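Local coordinates for cation-transporting ATPase, E1-E2 family protein (Streptococcus pneumoniae, PDB 4F2F) that probably serves in copper resistance by exporting Cu(I) at the expense of ATP, its cupredoxin-fold metal-binding domain holding two copper(I) ions, at residues T46-N49 / C50-E53; E63-G66 / V67-K71. All coordinates share one frame; numbering follows the deposited sequence.

Interaction 1. Residues T46-N49 / C50-E53. With CU1 (copper (I) ion), chain B; CU1 (copper (I) ion), chain C.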
loop_
_atom_site.group_PDB
_atom_site.type_symbol
_atom_site.label_atom_id
_atom_site.label_comp_id
_atom_site.label_asym_id
_atom_site.label_seq_id
_atom_site.Cartn_x
_atom_site.Cartn_y
_atom_site.Cartn_z
ATOM N N THR A 46 -6.565 5.884 12.747
ATOM C CA THR A 46 -7.980 6.041 13.052
ATOM C C THR A 46 -8.495 4.865 13.871
ATOM O O THR A 46 -8.098 3.724 13.639
ATOM C CB THR A 46 -8.821 6.179 11.768
ATOM O OG1 THR A 46 -10.213 6.092 12.095
ATOM C CG2 THR A 46 -8.468 5.079 10.780
ATOM N N PRO A 47 -9.376 5.140 14.844
ATOM C CA PRO A 47 -9.978 4.066 15.639
ATOM C C PRO A 47 -11.103 3.339 14.903
ATOM O O PRO A 47 -11.657 2.385 15.444
ATOM C CB PRO A 47 -10.533 4.806 16.860
ATOM C CG PRO A 47 -10.799 6.180 16.369
ATOM C CD PRO A 47 -9.731 6.475 15.356
ATOM N N SER A 48 -11.439 3.775 13.692
ATOM C CA SER A 48 -12.472 3.094 12.911
ATOM C C SER A 48 -12.023 1.711 12.464
ATOM O O SER A 48 -10.961 1.564 11.856
ATOM C CB SER A 48 -12.858 3.904 11.674
ATOM O OG SER A 48 -13.728 3.151 10.842
ATOM N N ASN A 49 -12.836 0.699 12.741
ATOM C CA ASN A 49 -12.496 -0.653 12.313
ATOM C C ASN A 49 -12.640 -0.889 10.810
ATOM O O ASN A 49 -12.339 -1.978 10.320
ATOM C CB ASN A 49 -13.278 -1.706 13.101
ATOM C CG ASN A 49 -12.517 -2.204 14.314
ATOM O OD1 ASN A 49 -11.345 -1.876 14.504
ATOM N ND2 ASN A 49 -13.181 -3.001 15.142
ATOM N N CYS A 50 -13.082 0.125 10.075
ATOM C CA CYS A 50 -13.092 0.028 8.621
ATOM C C CYS A 50 -11.665 -0.196 8.124
ATOM O O CYS A 50 -11.450 -0.749 7.046
ATOM C CB CYS A 50 -13.690 1.293 7.997
ATOM S SG CYS A 50 -14.061 1.174 6.231
ATOM N N TYR A 51 -10.694 0.212 8.941
ATOM C CA TYR A 51 -9.280 0.140 8.579
ATOM C C TYR A 51 -8.506 -0.920 9.366
ATOM O O TYR A 51 -7.279 -0.853 9.447
ATOM C CB TYR A 51 -8.613 1.504 8.792
ATOM C CG TYR A 51 -9.241 2.635 8.009
ATOM C CD1 TYR A 51 -8.713 3.038 6.792
ATOM C CD2 TYR A 51 -10.357 3.307 8.492
ATOM C CE1 TYR A 51 -9.280 4.074 6.076
ATOM C CE2 TYR A 51 -10.929 4.343 7.785
ATOM C CZ TYR A 51 -10.389 4.723 6.577
ATOM O OH TYR A 51 -10.961 5.757 5.867
ATOM N N LYS A 52 -9.204 -1.899 9.934
ATOM C CA LYS A 52 -8.538 -2.882 10.794
ATOM C C LYS A 52 -7.734 -3.922 10.015
ATOM O O LYS A 52 -6.985 -4.698 10.606
ATOM C CB LYS A 52 -9.539 -3.582 11.719
ATOM C CG LYS A 52 -10.409 -4.634 11.047
ATOM C CD LYS A 52 -11.305 -5.329 12.065
ATOM C CE LYS A 52 -11.997 -6.533 11.452
ATOM N NZ LYS A 52 -12.850 -7.240 12.449
ATOM N N GLU A 53 -7.888 -3.935 8.695
ATOM C CA GLU A 53 -7.155 -4.872 7.849
ATOM C C GLU A 53 -6.636 -4.200 6.583
ATOM O O GLU A 53 -7.200 -3.211 6.115
ATOM C CB GLU A 53 -8.028 -6.084 7.501
ATOM C CG GLU A 53 -8.251 -7.030 8.674
ATOM C CD GLU A 53 -9.498 -7.878 8.522
ATOM O OE1 GLU A 53 -10.161 -7.792 7.466
ATOM O OE2 GLU A 53 -9.819 -8.630 9.468
HETATM CU CU CU1 B . -12.591 -0.101 5.293
HETATM CU CU CU1 C . -15.706 -0.323 6.141
#
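Ser48 OG is swung away from its own backbone nitrogen (chi1 172°), which brings the hydroxyl to the N-H of Cys50, accepted at 3.2 Å from Cys50 N. Cys50 makes the same choice (chi1 -169°), and its sulfur is carried out toward the metals. SG bridges the two copper(I) ions, 2.2 Å from each, while Cys50 O adds a second bond to one of them, so that ion is gripped by backbone and side chain of a single residue. Cys87 completes the site of the ion that Cys50 O binds; Met89 and Met91 are among the further ligands that join Cys50 SG at the other. In this cupredoxin fold the loop from strand 38-44 to strand 53-56 supplies one of the copper-binding residues, its cysteine set in a short 3-10 turn; the others come from the end of strand 81-87 and the segment that follows it. Two bonds between backbone atoms hold that turn: Tyr51 N reaches Ser48 O at 3.2 Å, and Lys52 N reaches Asn49 O. Just upstream, Thr46 OG1 takes the N-H of Ser48, forming an ST turn that leads the chain into the cysteine turn. The buried Tyr51 ring is approached obliquely by the methyl of Thr46, CG2 lying 3.5 Å from Tyr51 CD2, and has Ser48 O at its edge; its hydroxyl is hydrogen-bonded to Gly24 N. On the exposed flank, the extended Lys52 chain passes Asn49 obliquely, Lys52 CB lying 3.7 Å from Asn49 OD1, an oxygen that also accepts a hydrogen bond from Arg44.

Interaction 2. Residues E63-G66 / V67-K71; sequences EPIG and VDEEK
A local turn contact at the protein surface, held by a salt bridge and three further hydrogen bonds, joins the end of strand 61-64 to the start of strand 70-75. The chain leaves Glu63 and Pro64, rounds the corner at Gly66 to Glu69, and comes back until Lys71 lies beside the residues it left. Its ammonium is shared by two oxygens: Lys71 NZ stands 2.7 Å from Glu63 OE1, on the lone pair that faces away from the other carboxylate oxygen, and 2.6 Å from Pro64 O, from a position tilted 35° out of the carbonyl plane. The lysine chain gets there by bending at its second and fourth torsions (chi2 -74°, chi4 76°), while the glutamate, bent at chi2, crosses it at about a right angle. Being shared between a charged and a neutral acceptor would tend to hold the ammonium in place. Behind the ammonium, toward the lysine's own backbone, the aliphatic part of the chain slides past Ile65 in the opposite direction, Lys71 CG lying 3.9 Å from Ile65 CG1. The delta methyl of the buried Ile65 continues onto the returning backbone, with CD1 3.5 Å from Glu69 O, and the same side chain packs against Phe42 of strand 38-44. At the corner, Glu69 stretches its chain back to Gly66. OE1 receives the Gly66 N-H almost head-on, 2.9 Å from Gly66 N and nearly straight, while Glu69 N donates in return to Gly66 O at 3.0 Å. Gly66 is thus bonded through both its N-H and its carbonyl to one residue. The latter bond closes the type II beta turn from Gly66 to Glu69, which reverses the chain within this cupredoxin-like domain.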
loop_
_atom_site.group_PDB
_atom_site.type_symbol
_atom_site.label_atom_id
_atom_site.label_comp_id
_atom_site.label_asym_id
_atom_site.label_seq_id
_atom_site.Cartn_x
_atom_site.Cartn_y
_atom_site.Cartn_z
ATOM N N GLU A 63 -3.655 -8.523 6.029
ATOM C CA GLU A 63 -2.941 -8.309 7.277
ATOM C C GLU A 63 -3.748 -7.443 8.234
ATOM O O GLU A 63 -4.229 -6.379 7.851
ATOM C CB GLU A 63 -1.597 -7.632 6.989
ATOM C CG GLU A 63 -0.713 -7.430 8.205
ATOM C CD GLU A 63 -0.161 -8.734 8.740
ATOM O OE1 GLU A 63 0.189 -8.786 9.938
ATOM O OE2 GLU A 63 -0.074 -9.707 7.962
ATOM N N PRO A 64 -3.897 -7.892 9.489
ATOM C CA PRO A 64 -4.560 -7.044 10.481
ATOM C C PRO A 64 -3.651 -5.896 10.899
ATOM O O PRO A 64 -2.423 -6.015 10.828
ATOM C CB PRO A 64 -4.780 -7.993 11.660
ATOM C CG PRO A 64 -3.672 -8.987 11.542
ATOM C CD PRO A 64 -3.437 -9.170 10.062
ATOM N N ILE A 65 -4.247 -4.787 11.318
ATOM C CA ILE A 65 -3.474 -3.670 11.834
ATOM C C ILE A 65 -4.263 -2.967 12.934
ATOM O O ILE A 65 -5.423 -2.598 12.743
ATOM C CB ILE A 65 -3.052 -2.686 10.707
ATOM C CG1 ILE A 65 -2.167 -1.566 11.266
ATOM C CG2 ILE A 65 -4.266 -2.132 9.974
ATOM C CD1 ILE A 65 -1.588 -0.654 10.199
ATOM N N GLY A 66 -3.630 -2.808 14.091
ATOM C CA GLY A 66 -4.286 -2.238 15.251
ATOM C C GLY A 66 -4.251 -0.725 15.252
ATOM O O GLY A 66 -3.503 -0.108 14.493
ATOM N N VAL A 67 -5.069 -0.125 16.109
ATOM C CA VAL A 67 -5.110 1.323 16.241
ATOM C C VAL A 67 -3.731 1.866 16.603
ATOM O O VAL A 67 -3.093 1.391 17.543
ATOM C CB VAL A 67 -6.126 1.756 17.310
ATOM C CG1 VAL A 67 -6.327 3.264 17.275
ATOM C CG2 VAL A 67 -7.448 1.034 17.106
ATOM N N ASP A 68 -3.279 2.859 15.842
ATOM C CA ASP A 68 -1.985 3.504 16.068
ATOM C C ASP A 68 -0.796 2.567 15.872
ATOM O O ASP A 68 0.311 2.866 16.316
ATOM C CB ASP A 68 -1.925 4.141 17.461
ATOM C CG ASP A 68 -2.924 5.267 17.628
ATOM O OD1 ASP A 68 -3.386 5.816 16.606
ATOM O OD2 ASP A 68 -3.243 5.607 18.786
ATOM N N GLU A 69 -1.023 1.442 15.204
ATOM C CA GLU A 69 0.067 0.526 14.890
ATOM C C GLU A 69 0.574 0.759 13.470
ATOM O O GLU A 69 -0.116 1.358 12.643
ATOM C CB GLU A 69 -0.371 -0.933 15.063
ATOM C CG GLU A 69 0.765 -1.939 14.895
ATOM C CD GLU A 69 0.295 -3.383 14.925
ATOM O OE1 GLU A 69 -0.909 -3.633 14.705
ATOM O OE2 GLU A 69 1.139 -4.271 15.167
ATOM N N GLU A 70 1.794 0.299 13.206
ATOM C CA GLU A 70 2.369 0.322 11.867
ATOM C C GLU A 70 2.674 -1.102 11.425
ATOM O O GLU A 70 3.284 -1.869 12.166
ATOM C CB GLU A 70 3.647 1.164 11.835
ATOM C CG GLU A 70 3.427 2.667 11.849
ATOM C CD GLU A 70 4.696 3.433 11.544
ATOM O OE1 GLU A 70 5.774 2.799 11.522
ATOM O OE2 GLU A 70 4.621 4.660 11.322
ATOM N N LYS A 71 2.232 -1.454 10.223
ATOM C CA LYS A 71 2.487 -2.776 9.662
ATOM C C LYS A 71 3.213 -2.621 8.332
ATOM O O LYS A 71 2.819 -1.804 7.499
ATOM C CB LYS A 71 1.174 -3.544 9.454
ATOM C CG LYS A 71 0.622 -4.256 10.692
ATOM C CD LYS A 71 1.431 -5.509 11.010
ATOM C CE LYS A 71 0.906 -6.239 12.240
ATOM N NZ LYS A 71 -0.333 -7.017 11.977
#

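How the interactions relate
From the N terminus, strand 38-44 leads into interaction 1, whose residues 46-53 form the loop that carries Cys50 and end as strand 53-56 begins. That strand pairs antiparallel with strand 61-64, from which interaction 2 follows, turning the chain at residues 63-71 into strand 70-75, itself antiparallel to strand 38-44. The two contacts are in series, neither nested nor crossing, with centres about 9 Å apart. They meet through a probable hydrogen bond between Lys52 O and Ile65 N, 2.8 Å apart, and by packing of Ile65 CG2 on Tyr51 O. Arg44, at the end of strand 38-44, bonds to both, linking the Cys50 loop with the turn.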